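Local coordinates for protein LysR family transcriptional regulator (Vibrio vulnificus, PDB 5B7H) that probably regulates transcription as a DNA-binding, apparently peroxide-responsive member of the LysR family, this chain being its regulatory domain, at residues P112-F117 and I141-A146; V116-K121 and G161-P166; T59-G64 and V197-S202. The protein carries 1 engineered substitution. One frame throughout, in Å; residues are numbered along the deposited sequence.

Contact 1: P112-F117 and I141-A146; sequences PDESVF and INPFSA
The side-chain amide of Asn-142 lies flat over one face of the Phe-117 ring, the two planes only 15° apart. Asn-142 CB sits above the ring centre, 3.7 Å from the centroid, in a CH-pi contact, and the amide reaches outward from there toward the far rim, where ND2 comes within 3.3 Å of Phe-117 CZ. The carbonyl O of Phe-144 approaches the same ring obliquely, 3.7 Å from Phe-117 CD1.

With CG anti to the backbone N (chi1 -167°), the Asn-142 amide lies alongside the ring and puts its two polar atoms to work on different segments. ND2 donates to Glu-114 O at 2.9 Å, a bond that lies close to both the carbonyl plane and the amide plane. OD1 turns back on its own segment and accepts Phe-144 N on a lone pair (2.8 Å), closing an Asx turn. Gripped at both ends, the amide is fixed in rotation and its O and N are told apart.

Both segments are loops of the LysR substrate-binding domain, which has the fold of periplasmic binding proteins, and they flank helix 124-132. Their backbones meet in a single beta bridge between Val-116 and Ile-141, where Asn-142 N donates to Val-116 O at 2.8 Å. Leading into it is a type II turn from Pro-112 to Ser-115, strengthened by a bond of 2.7 Å from Ser-115 OG to Pro-112 O. Asp-113, in that turn, forms a salt bridge with Lys-140.

On the exposed side the extended Glu-114 side chain crosses Pro-143 at about a right angle, with the carboxyl carbon CD 3.5 Å from the Pro-143 ring carbon CD. Leu-48 and Leu-49 of the second subunit pack on Phe-117 and Phe-144 respectively.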
ATOM      1  N   PRO A 112      -7.396  -1.228  27.471  1.00 21.93           N
ATOM      2  CA  PRO A 112      -6.498  -2.247  28.014  1.00 22.00           C
ATOM      3  C   PRO A 112      -5.057  -1.913  27.648  1.00 21.25           C
ATOM      4  O   PRO A 112      -4.787  -1.282  26.623  1.00 19.04           O
ATOM      5  CB  PRO A 112      -6.944  -3.528  27.301  1.00 26.96           C
ATOM      6  CG  PRO A 112      -8.304  -3.240  26.762  1.00 24.21           C
ATOM      7  CD  PRO A 112      -8.307  -1.775  26.447  1.00 23.49           C
ATOM      8  N   ASP A 113      -4.130  -2.353  28.503  1.00 23.19           N
ATOM      9  CA  ASP A 113      -2.718  -2.298  28.132  1.00 19.43           C
ATOM     10  C   ASP A 113      -2.504  -3.017  26.800  1.00 20.13           C
ATOM     11  O   ASP A 113      -3.190  -3.995  26.500  1.00 21.82           O
ATOM     12  CB  ASP A 113      -1.889  -3.001  29.208  1.00 21.69           C
ATOM     13  CG  ASP A 113      -1.772  -2.171  30.480  1.00 32.11           C
ATOM     14  OD1 ASP A 113      -1.195  -2.690  31.465  1.00 35.86           O
ATOM     15  OD2 ASP A 113      -2.239  -1.006  30.499  1.00 29.31           O
ATOM     16  N   GLU A 114      -1.560  -2.493  25.984  1.00 16.65           N
ATOM     17  CA  GLU A 114      -1.165  -3.116  24.710  1.00 15.73           C
ATOM     18  C   GLU A 114      -2.319  -3.195  23.718  1.00 19.61           C
ATOM     19  O   GLU A 114      -2.325  -4.060  22.837  1.00 20.17           O
ATOM     20  CB  GLU A 114      -0.577  -4.528  24.877  1.00 18.96           C
ATOM     21  CG  GLU A 114       0.474  -4.644  25.947  1.00 25.93           C
ATOM     22  CD  GLU A 114       1.301  -5.932  25.871  1.00 31.83           C
ATOM     23  OE1 GLU A 114       2.393  -5.954  26.478  1.00 34.26           O
ATOM     24  OE2 GLU A 114       0.889  -6.903  25.203  1.00 31.90           O
ATOM     25  N   SER A 115      -3.293  -2.299  23.795  1.00 15.30           N
ATOM     26  CA  SER A 115      -4.397  -2.341  22.830  1.00 14.33           C
ATOM     27  C   SER A 115      -4.227  -1.411  21.644  1.00 12.95           C
ATOM     28  O   SER A 115      -5.023  -1.489  20.704  1.00 14.09           O
ATOM     29  CB  SER A 115      -5.731  -2.045  23.521  1.00 19.49           C
ATOM     30  OG  SER A 115      -5.707  -0.730  24.108  1.00 20.63           O
ATOM     31  N   VAL A 116      -3.245  -0.520  21.668  1.00 13.15           N
ATOM     32  CA  VAL A 116      -3.044   0.445  20.587  1.00 12.49           C
ATOM     33  C   VAL A 116      -1.935  -0.075  19.690  1.00 11.26           C
ATOM     34  O   VAL A 116      -0.790  -0.206  20.136  1.00 12.13           O
ATOM     35  CB  VAL A 116      -2.683   1.826  21.148  1.00 11.77           C
ATOM     36  CG1 VAL A 116      -2.406   2.783  19.979  1.00 13.33           C
ATOM     37  CG2 VAL A 116      -3.793   2.302  22.005  1.00 12.40           C
ATOM     38  N   PHE A 117      -2.248  -0.366  18.431  1.00 10.90           N
ATOM     39  CA  PHE A 117      -1.249  -0.854  17.483  1.00 10.19           C
ATOM     40  C   PHE A 117      -0.743   0.329  16.658  1.00 12.27           C
ATOM     41  O   PHE A 117      -1.515   1.239  16.316  1.00 14.51           O
ATOM     42  CB  PHE A 117      -1.865  -1.919  16.544  1.00 12.58           C
ATOM     43  CG  PHE A 117      -2.062  -3.257  17.199  1.00 14.34           C
ATOM     44  CD1 PHE A 117      -1.126  -4.284  16.965  1.00 13.21           C
ATOM     45  CD2 PHE A 117      -3.105  -3.475  18.128  1.00 15.11           C
ATOM     46  CE1 PHE A 117      -1.295  -5.561  17.560  1.00 14.00           C
ATOM     47  CE2 PHE A 117      -3.284  -4.732  18.742  1.00 16.72           C
ATOM     48  CZ  PHE A 117      -2.366  -5.769  18.463  1.00 18.58           C
ATOM     49  N   ILE A 141       0.497   0.726  24.338  1.00 15.12           N
ATOM     50  CA  ILE A 141       0.915   0.425  22.971  1.00 15.26           C
ATOM     51  C   ILE A 141       1.294  -1.050  22.880  1.00 15.51           C
ATOM     52  O   ILE A 141       2.082  -1.565  23.692  1.00 15.76           O
ATOM     53  CB  ILE A 141       2.095   1.320  22.547  1.00 17.11           C
ATOM     54  CG1 ILE A 141       1.725   2.802  22.577  1.00 18.30           C
ATOM     55  CG2 ILE A 141       2.716   0.839  21.195  1.00 16.54           C
ATOM     56  CD1 ILE A 141       2.966   3.701  22.459  1.00 22.63           C
ATOM     57  N   ASN A 142       0.732  -1.741  21.899  1.00 14.55           N
ATOM     58  CA  ASN A 142       1.060  -3.144  21.717  1.00 15.89           C
ATOM     59  C   ASN A 142       2.502  -3.292  21.228  1.00 15.75           C
ATOM     60  O   ASN A 142       2.951  -2.538  20.358  1.00 17.17           O
ATOM     61  CB  ASN A 142       0.126  -3.773  20.669  1.00 16.29           C
ATOM     62  CG  ASN A 142       0.227  -5.306  20.679  1.00 19.41           C
ATOM     63  OD1 ASN A 142       1.194  -5.868  20.152  1.00 18.98           O
ATOM     64  ND2 ASN A 142      -0.733  -5.975  21.344  1.00 19.20           N
ATOM     65  N   PRO A 143       3.264  -4.239  21.777  1.00 17.64           N
ATOM     66  CA  PRO A 143       4.666  -4.376  21.351  1.00 17.56           C
ATOM     67  C   PRO A 143       4.865  -4.918  19.942  1.00 18.18           C
ATOM     68  O   PRO A 143       5.987  -4.794  19.425  1.00 18.60           O
ATOM     69  CB  PRO A 143       5.253  -5.345  22.374  1.00 19.25           C
ATOM     70  CG  PRO A 143       4.051  -6.084  22.945  1.00 23.92           C
ATOM     71  CD  PRO A 143       2.949  -5.061  22.961  1.00 19.03           C
ATOM     72  N   PHE A 144       3.848  -5.469  19.291  1.00 15.23           N
ATOM     73  CA  PHE A 144       4.004  -5.925  17.912  1.00 14.18           C
ATOM     74  C   PHE A 144       3.729  -4.736  16.992  1.00 15.48           C
ATOM     75  O   PHE A 144       2.591  -4.252  16.908  1.00 16.46           O
ATOM     76  CB  PHE A 144       3.058  -7.083  17.631  1.00 15.73           C
ATOM     77  CG  PHE A 144       3.190  -7.618  16.235  1.00 16.71           C
ATOM     78  CD1 PHE A 144       2.375  -7.144  15.197  1.00 16.81           C
ATOM     79  CD2 PHE A 144       4.169  -8.562  15.964  1.00 18.58           C
ATOM     80  CE1 PHE A 144       2.524  -7.675  13.927  1.00 15.27           C
ATOM     81  CE2 PHE A 144       4.317  -9.070  14.697  1.00 19.34           C
ATOM     82  CZ  PHE A 144       3.522  -8.622  13.698  1.00 13.92           C
ATOM     83  N   SER A 145       4.768  -4.271  16.308  1.00 14.19           N
ATOM     84  CA  SER A 145       4.628  -3.131  15.422  1.00 13.61           C
ATOM     85  C   SER A 145       4.163  -3.554  14.041  1.00 13.51           C
ATOM     86  O   SER A 145       4.624  -4.556  13.490  1.00 15.47           O
ATOM     87  CB  SER A 145       5.961  -2.417  15.280  1.00 16.07           C
ATOM     88  OG  SER A 145       6.403  -1.971  16.550  1.00 19.05           O
ATOM     89  N   ALA A 146       3.280  -2.746  13.471  1.00 12.55           N
ATOM     90  CA  ALA A 146       2.801  -2.955  12.116  1.00 10.98           C
ATOM     91  C   ALA A 146       3.793  -2.405  11.105  1.00 11.80           C
ATOM     92  O   ALA A 146       4.613  -1.534  11.401  1.00 10.73           O
ATOM     93  CB  ALA A 146       1.430  -2.275  11.888  1.00 15.03           C
TER

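Contact 2: V116-K121 and G161-P166; sequences VFLLEK and GTTFIP
Val-116 and Thr-162 are paired in a single parallel beta bridge, by which the loop 116-121 lies along the approach to strand 163-166, an outermost strand of the central sheet within this chain. Of the backbone bonds, Phe-117 N donates to Thr-162 O at 3.0 Å. The companion bond joins the N of Thr-162 to the O of Ser-115, so Thr-162 is held through both its N-H and its carbonyl. Thr-162 O also receives a CA-H...O contact from Val-116 CA, 3.5 Å away, and lies near the plane of the Phe-117 ring, at its edge.

Apolar packing is spread over two groups. The methyls Val-116 CG2 and Thr-162 CG2 meet at 3.9 Å, the side chains running side by side, while Thr-162 OG1 is bonded to Val-93 O of strand 81-95. Leu-118 and Val-116 both come to the ring of Phe-164: Leu-118 CD2 lies in the ring plane, 3.9 Å from Phe-164 CD1, and Val-116 CG1 is 4.2 Å from Phe-164 CE1. Helix 124-132 adds Ala-129 against Phe-164 and Val-130 against Leu-118.

A side-chain bond completes the buried contact. With the Thr-163 hydroxyl anti to its own N (chi1 -164°), Thr-163 OG1 donates a hydrogen bond to Phe-117 O, 2.5 Å away, arriving 26° out of the carbonyl plane.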
ATOM      1  N   VAL A 116      -3.245  -0.520  21.668  1.00 13.15           N
ATOM      2  CA  VAL A 116      -3.044   0.445  20.587  1.00 12.49           C
ATOM      3  C   VAL A 116      -1.935  -0.075  19.690  1.00 11.26           C
ATOM      4  O   VAL A 116      -0.790  -0.206  20.136  1.00 12.13           O
ATOM      5  CB  VAL A 116      -2.683   1.826  21.148  1.00 11.77           C
ATOM      6  CG1 VAL A 116      -2.406   2.783  19.979  1.00 13.33           C
ATOM      7  CG2 VAL A 116      -3.793   2.302  22.005  1.00 12.40           C
ATOM      8  N   PHE A 117      -2.248  -0.366  18.431  1.00 10.90           N
ATOM      9  CA  PHE A 117      -1.249  -0.854  17.483  1.00 10.19           C
ATOM     10  C   PHE A 117      -0.743   0.329  16.658  1.00 12.27           C
ATOM     11  O   PHE A 117      -1.515   1.239  16.316  1.00 14.51           O
ATOM     12  CB  PHE A 117      -1.865  -1.919  16.544  1.00 12.58           C
ATOM     13  CG  PHE A 117      -2.062  -3.257  17.199  1.00 14.34           C
ATOM     14  CD1 PHE A 117      -1.126  -4.284  16.965  1.00 13.21           C
ATOM     15  CD2 PHE A 117      -3.105  -3.475  18.128  1.00 15.11           C
ATOM     16  CE1 PHE A 117      -1.295  -5.561  17.560  1.00 14.00           C
ATOM     17  CE2 PHE A 117      -3.284  -4.732  18.742  1.00 16.72           C
ATOM     18  CZ  PHE A 117      -2.366  -5.769  18.463  1.00 18.58           C
ATOM     19  N   LEU A 118       0.566   0.354  16.413  1.00 11.52           N
ATOM     20  CA  LEU A 118       1.192   1.455  15.675  1.00 14.06           C
ATOM     21  C   LEU A 118       2.171   0.900  14.657  1.00 14.23           C
ATOM     22  O   LEU A 118       2.734  -0.180  14.853  1.00 13.85           O
ATOM     23  CB  LEU A 118       2.033   2.360  16.588  1.00 12.82           C
ATOM     24  CG  LEU A 118       1.173   3.030  17.672  1.00 12.96           C
ATOM     25  CD1 LEU A 118       2.072   3.682  18.722  1.00 12.58           C
ATOM     26  CD2 LEU A 118       0.197   4.063  17.082  1.00 11.70           C
ATOM     27  N   LEU A 119       2.362   1.650  13.564  1.00 10.00           N
ATOM     28  CA  LEU A 119       3.454   1.336  12.655  1.00  9.29           C
ATOM     29  C   LEU A 119       4.811   1.501  13.344  1.00 13.20           C
ATOM     30  O   LEU A 119       4.988   2.307  14.281  1.00 14.50           O
ATOM     31  CB  LEU A 119       3.443   2.276  11.443  1.00  8.81           C
ATOM     32  CG  LEU A 119       2.196   2.145  10.577  1.00  8.57           C
ATOM     33  CD1 LEU A 119       2.108   3.330   9.601  1.00 10.98           C
ATOM     34  CD2 LEU A 119       2.187   0.799   9.754  1.00 11.86           C
ATOM     35  N   GLU A 120       5.794   0.740  12.855  1.00 13.40           N
ATOM     36  CA  GLU A 120       7.193   0.929  13.249  1.00 14.31           C
ATOM     37  C   GLU A 120       7.668   2.380  12.924  1.00 25.38           C
ATOM     38  O   GLU A 120       7.097   3.060  12.082  1.00 19.56           O
ATOM     39  CB  GLU A 120       8.075   0.001  12.419  1.00 19.36           C
ATOM     40  CG  GLU A 120       7.856  -1.472  12.592  1.00 29.10           C
ATOM     41  CD  GLU A 120       8.868  -2.294  11.759  1.00 38.22           C
ATOM     42  OE1 GLU A 120       9.437  -1.711  10.790  1.00 36.10           O
ATOM     43  OE2 GLU A 120       9.090  -3.502  12.076  1.00 35.03           O
ATOM     44  N   LYS A 121       8.866   2.760  13.445  1.00 29.41           N
ATOM     45  CA  LYS A 121       9.352   4.162  13.503  1.00 19.31           C
ATOM     46  C   LYS A 121       9.795   4.752  12.160  1.00 24.73           C
ATOM     47  O   LYS A 121       9.720   5.976  11.977  1.00 26.70           O
ATOM     48  CB  LYS A 121      10.498   4.274  14.519  1.00 33.84           C
ATOM     49  CG  LYS A 121      10.158   3.787  15.945  1.00 48.62           C
ATOM     50  CD  LYS A 121       8.642   3.910  16.279  1.00 53.77           C
ATOM     51  CE  LYS A 121       8.371   3.663  17.786  1.00 59.39           C
ATOM     52  NZ  LYS A 121       7.000   4.046  18.321  1.00 53.95           N
ATOM     53  N   GLY A 161      -7.486  -4.525  18.638  1.00 12.65           N
ATOM     54  CA  GLY A 161      -7.326  -3.298  19.391  1.00 13.87           C
ATOM     55  C   GLY A 161      -7.701  -2.115  18.529  1.00 16.19           C
ATOM     56  O   GLY A 161      -8.667  -2.175  17.757  1.00 17.53           O
ATOM     57  N   THR A 162      -6.987  -1.014  18.671  1.00 12.37           N
ATOM     58  CA  THR A 162      -7.373   0.224  17.994  1.00 10.39           C
ATOM     59  C   THR A 162      -6.126   0.860  17.395  1.00 12.20           C
ATOM     60  O   THR A 162      -4.997   0.462  17.699  1.00 11.95           O
ATOM     61  CB  THR A 162      -8.062   1.178  18.988  1.00 12.08           C
ATOM     62  OG1 THR A 162      -8.551   2.331  18.292  1.00 13.14           O
ATOM     63  CG2 THR A 162      -7.110   1.664  20.130  1.00 11.82           C
ATOM     64  N   THR A 163      -6.319   1.849  16.530  1.00 10.56           N
ATOM     65  CA  THR A 163      -5.174   2.598  16.033  1.00 10.17           C
ATOM     66  C   THR A 163      -5.673   3.930  15.490  1.00 10.73           C
ATOM     67  O   THR A 163      -6.876   4.193  15.463  1.00 11.80           O
ATOM     68  CB  THR A 163      -4.451   1.808  14.921  1.00 11.08           C
ATOM     69  OG1 THR A 163      -3.135   2.392  14.732  1.00 13.10           O
ATOM     70  CG2 THR A 163      -5.255   1.824  13.586  1.00 11.79           C
ATOM     71  N   PHE A 164      -4.724   4.764  15.082  1.00 10.94           N
ATOM     72  CA  PHE A 164      -4.955   6.072  14.461  1.00  8.87           C
ATOM     73  C   PHE A 164      -4.823   5.948  12.958  1.00 10.20           C
ATOM     74  O   PHE A 164      -3.867   5.350  12.460  1.00 12.30           O
ATOM     75  CB  PHE A 164      -3.934   7.106  14.951  1.00 10.26           C
ATOM     76  CG  PHE A 164      -3.813   7.186  16.467  1.00 11.84           C
ATOM     77  CD1 PHE A 164      -2.784   6.540  17.136  1.00 12.41           C
ATOM     78  CD2 PHE A 164      -4.712   7.929  17.216  1.00 13.76           C
ATOM     79  CE1 PHE A 164      -2.658   6.657  18.505  1.00 13.43           C
ATOM     80  CE2 PHE A 164      -4.608   8.029  18.603  1.00 13.36           C
ATOM     81  CZ  PHE A 164      -3.583   7.373  19.245  1.00 15.76           C
ATOM     82  N   ILE A 165      -5.766   6.569  12.238  0.56 11.04           N
ATOM     83  CA  ILE A 165      -5.850   6.527  10.770  0.56 12.33           C
ATOM     84  C   ILE A 165      -6.017   7.940  10.216  0.56 10.61           C
ATOM     85  O   ILE A 165      -6.844   8.701  10.734  0.56 11.28           O
ATOM     86  CB  ILE A 165      -7.058   5.681  10.303  0.56 10.45           C
ATOM     87  CG1 ILE A 165      -6.908   4.240  10.804  0.56 14.70           C
ATOM     88  CG2 ILE A 165      -7.114   5.628   8.782  0.56 11.58           C
ATOM     89  CD1 ILE A 165      -5.582   3.613  10.342  0.56 14.77           C
ATOM     90  N   PRO A 166      -5.320   8.313   9.150  1.00  8.92           N
ATOM     91  CA  PRO A 166      -5.553   9.631   8.560  1.00 11.26           C
ATOM     92  C   PRO A 166      -6.849   9.667   7.757  1.00  9.71           C
ATOM     93  O   PRO A 166      -7.261   8.687   7.115  1.00 10.25           O
ATOM     94  CB  PRO A 166      -4.330   9.809   7.640  1.00 12.29           C
ATOM     95  CG  PRO A 166      -3.934   8.428   7.242  1.00 12.96           C
ATOM     96  CD  PRO A 166      -4.300   7.522   8.433  1.00  8.64           C
TER

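Contact 3: T59-G64 and V197-S202; sequences TALRHG and VWRPSS. With SO4 (sulfate ion), chain D.
A bend at chi3 (-61°) of Arg-199, after an extended chi2, brings its guanidinium to the C-terminal end of helix 54-62, while Leu-61, with CG opposite its backbone N (chi1 -178°), sends its methyls the other way along the arginine. Arg-199 NH1 donates to Leu-61 O at 2.8 Å, using a lone pair in the carbonyl plane, though the oxygen lies 23° out of the guanidinium plane. Leu-61 O also accepts Gly-64 N (3.1 Å) in the Schellman motif that ends the helix. Gly-64 CA then rests over a guanidinium face, 3.5 Å from Arg-199 NH1 and offset toward its rim.

At the guanidinium edge, Arg-199 NH2 donates a hydrogen bond to O2 of a sulfate at 3.0 Å. This ion, probably from the crystallisation liquor, is also held by Ser-203 N. Next to these polar groups, Leu-61 CD2 packs on Val-197 CG1 at 3.9 Å, the two side chains crossing nearly at right angles.

The contact thus pins the end of helix 54-62 to the end of strand 180-198. Arg-199 NH1 has a further acceptor in Leu-66 O, Leu-61 also touches Leu-69 of strand 68-73, and Trp-198 packs against Phe-208 of helix 205-217.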
ATOM      1  N   THR A  59      16.908  11.634   1.110  1.00 10.52           N
ATOM      2  CA  THR A  59      18.195  11.348   0.471  1.00 13.47           C
ATOM      3  C   THR A  59      18.088  11.440  -1.053  1.00 12.45           C
ATOM      4  O   THR A  59      18.921  12.085  -1.709  1.00 12.66           O
ATOM      5  CB  THR A  59      18.608   9.953   0.885  1.00 12.62           C
ATOM      6  OG1 THR A  59      18.717   9.912   2.324  1.00 16.09           O
ATOM      7  CG2 THR A  59      19.936   9.564   0.217  1.00 13.94           C
ATOM      8  N   ALA A  60      17.015  10.871  -1.624  1.00 10.26           N
ATOM      9  CA  ALA A  60      16.847  10.960  -3.066  1.00 11.26           C
ATOM     10  C   ALA A  60      16.665  12.403  -3.520  1.00 11.81           C
ATOM     11  O   ALA A  60      17.224  12.809  -4.556  1.00 12.24           O
ATOM     12  CB  ALA A  60      15.616  10.143  -3.464  1.00 11.78           C
ATOM     13  N   LEU A  61      15.943  13.217  -2.726  1.00 10.03           N
ATOM     14  CA  LEU A  61      15.786  14.612  -3.080  1.00 10.38           C
ATOM     15  C   LEU A  61      17.123  15.344  -3.033  1.00 10.95           C
ATOM     16  O   LEU A  61      17.438  16.112  -3.953  1.00 11.26           O
ATOM     17  CB  LEU A  61      14.797  15.265  -2.104  1.00  9.30           C
ATOM     18  CG  LEU A  61      14.504  16.751  -2.387  1.00  9.34           C
ATOM     19  CD1 LEU A  61      13.806  16.982  -3.752  1.00 10.28           C
ATOM     20  CD2 LEU A  61      13.751  17.385  -1.177  1.00  9.16           C
ATOM     21  N   ARG A  62      17.898  15.141  -1.955  0.64 10.75           N
ATOM     22  CA  ARG A  62      19.213  15.778  -1.844  0.64 11.52           C
ATOM     23  C   ARG A  62      20.059  15.427  -3.048  0.64 13.85           C
ATOM     24  O   ARG A  62      20.748  16.299  -3.627  0.64 12.46           O
ATOM     25  CB  ARG A  62      19.895  15.232  -0.592  0.64 11.91           C
ATOM     26  CG  ARG A  62      19.444  15.955   0.668  0.64 14.44           C
ATOM     27  CD  ARG A  62      20.395  15.744   1.876  0.64 15.44           C
ATOM     28  NE  ARG A  62      20.739  14.357   2.174  0.64 17.36           N
ATOM     29  CZ  ARG A  62      19.983  13.499   2.874  0.64 26.91           C
ATOM     30  NH1 ARG A  62      18.809  13.865   3.396  0.64 23.14           N
ATOM     31  NH2 ARG A  62      20.420  12.265   3.069  0.64 26.73           N
ATOM     32  N   HIS A  63      20.003  14.151  -3.445  1.00 15.47           N
ATOM     33  CA  HIS A  63      20.857  13.622  -4.510  1.00 15.86           C
ATOM     34  C   HIS A  63      20.325  13.950  -5.908  1.00 17.14           C
ATOM     35  O   HIS A  63      20.888  13.490  -6.903  1.00 18.56           O
ATOM     36  CB  HIS A  63      20.979  12.111  -4.335  1.00 15.27           C
ATOM     37  CG  HIS A  63      21.841  11.704  -3.166  1.00 17.40           C
ATOM     38  ND1 HIS A  63      22.261  10.409  -2.975  1.00 35.66           N
ATOM     39  CD2 HIS A  63      22.372  12.416  -2.145  1.00 22.01           C
ATOM     40  CE1 HIS A  63      23.025  10.339  -1.898  1.00 30.06           C
ATOM     41  NE2 HIS A  63      23.117  11.547  -1.377  1.00 24.09           N
ATOM     42  N   GLY A  64      19.225  14.696  -6.014  1.00 13.93           N
ATOM     43  CA  GLY A  64      18.721  15.104  -7.302  1.00 14.65           C
ATOM     44  C   GLY A  64      18.086  13.987  -8.087  1.00 13.68           C
ATOM     45  O   GLY A  64      17.860  14.135  -9.294  1.00 16.37           O
ATOM     46  N   VAL A 197       8.107  19.589  -0.514  1.00  7.53           N
ATOM     47  CA  VAL A 197       9.503  19.834  -0.120  1.00  8.68           C
ATOM     48  C   VAL A 197      10.384  19.718  -1.353  1.00  8.00           C
ATOM     49  O   VAL A 197      10.268  18.747  -2.110  1.00  7.83           O
ATOM     50  CB  VAL A 197       9.965  18.805   0.926  1.00  8.94           C
ATOM     51  CG1 VAL A 197      11.421  19.084   1.395  1.00  9.76           C
ATOM     52  CG2 VAL A 197       9.036  18.880   2.165  1.00 10.71           C
ATOM     53  N   TRP A 198      11.335  20.649  -1.520  1.00  8.43           N
ATOM     54  CA  TRP A 198      12.187  20.655  -2.715  1.00  8.74           C
ATOM     55  C   TRP A 198      13.522  21.317  -2.394  1.00  9.21           C
ATOM     56  O   TRP A 198      13.715  21.858  -1.309  1.00  9.31           O
ATOM     57  CB  TRP A 198      11.547  21.340  -3.921  1.00  8.91           C
ATOM     58  CG  TRP A 198      11.217  22.801  -3.751  1.00  9.20           C
ATOM     59  CD1 TRP A 198      12.011  23.868  -4.104  1.00 10.01           C
ATOM     60  CD2 TRP A 198       9.973  23.350  -3.276  1.00 10.47           C
ATOM     61  NE1 TRP A 198      11.322  25.077  -3.877  1.00 11.60           N
ATOM     62  CE2 TRP A 198      10.078  24.763  -3.359  1.00 10.90           C
ATOM     63  CE3 TRP A 198       8.798  22.785  -2.766  1.00 11.52           C
ATOM     64  CZ2 TRP A 198       9.029  25.627  -2.952  1.00 13.51           C
ATOM     65  CZ3 TRP A 198       7.742  23.660  -2.368  1.00 14.78           C
ATOM     66  CH2 TRP A 198       7.882  25.066  -2.482  1.00 15.99           C
ATOM     67  N   ARG A 199      14.441  21.305  -3.364  1.00  9.59           N
ATOM     68  CA  ARG A 199      15.783  21.879  -3.126  1.00 10.12           C
ATOM     69  C   ARG A 199      15.766  23.371  -3.386  1.00 10.51           C
ATOM     70  O   ARG A 199      15.235  23.814  -4.412  1.00 10.60           O
ATOM     71  CB  ARG A 199      16.793  21.274  -4.068  1.00 10.47           C
ATOM     72  CG  ARG A 199      16.998  19.767  -3.828  1.00 10.22           C
ATOM     73  CD  ARG A 199      18.133  19.218  -4.701  1.00 10.74           C
ATOM     74  NE  ARG A 199      17.871  19.358  -6.125  1.00 12.63           N
ATOM     75  CZ  ARG A 199      17.045  18.545  -6.798  1.00 13.55           C
ATOM     76  NH1 ARG A 199      16.423  17.527  -6.179  1.00 11.33           N
ATOM     77  NH2 ARG A 199      16.827  18.779  -8.090  1.00 17.56           N
ATOM     78  N   PRO A 200      16.363  24.178  -2.504  1.00 10.83           N
ATOM     79  CA  PRO A 200      16.418  25.635  -2.768  1.00 11.30           C
ATOM     80  C   PRO A 200      17.098  25.989  -4.069  1.00 14.25           C
ATOM     81  O   PRO A 200      16.795  27.050  -4.642  1.00 19.41           O
ATOM     82  CB  PRO A 200      17.276  26.172  -1.611  1.00 13.12           C
ATOM     83  CG  PRO A 200      17.228  25.139  -0.530  1.00 13.75           C
ATOM     84  CD  PRO A 200      16.941  23.779  -1.199  1.00 10.83           C
ATOM     85  N   SER A 201      18.033  25.163  -4.527  1.00 12.84           N
ATOM     86  CA  SER A 201      18.722  25.442  -5.792  1.00 18.09           C
ATOM     87  C   SER A 201      17.935  25.057  -7.029  1.00 19.85           C
ATOM     88  O   SER A 201      18.417  25.286  -8.147  1.00 22.89           O
ATOM     89  CB  SER A 201      20.122  24.774  -5.862  1.00 18.30           C
ATOM     90  OG  SER A 201      20.037  23.353  -5.731  1.00 22.31           O
ATOM     91  N   SER A 202      16.762  24.452  -6.873  1.00 14.28           N
ATOM     92  CA  SER A 202      16.013  24.007  -8.035  1.00 16.67           C
ATOM     93  C   SER A 202      15.635  25.187  -8.925  1.00 20.91           C
ATOM     94  O   SER A 202      15.343  26.282  -8.451  1.00 25.03           O
ATOM     95  CB  SER A 202      14.727  23.380  -7.547  1.00 17.22           C
ATOM     96  OG  SER A 202      13.903  23.036  -8.654  1.00 21.03           O
TER
HETATM   97  S   SO4 D 402      17.277  21.192 -11.008  1.00 39.81           S
HETATM   98  O1  SO4 D 402      16.837  22.573 -11.225  1.00 37.62           O
HETATM   99  O2  SO4 D 402      17.939  21.073  -9.695  1.00 44.95           O
HETATM  100  O3  SO4 D 402      18.144  20.765 -12.100  1.00 55.70           O
HETATM  101  O4  SO4 D 402      16.093  20.345 -11.094  1.00 55.49           O

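From the N terminus, the first segment met is 59-64 at the end of helix 54-62, and its partner 197-202 comes only after a further 132 residues, so contact 3 closes the longest loop, with the other two contacts inside it. Contacts 1 and 2 start from the same stretch, sharing Val-116 and Phe-117. Contact 1 closes first, at 141-146, around helix 124-132, and joins two loops to each other; contact 2 closes later, at 161-166, taking in helix 149-157 as well, and joins the first of those loops to edge strand 163-166. Contact 3, its centre about 30 Å from that of contact 2, ties helix 54-62 to strand 180-198 of the same sheet.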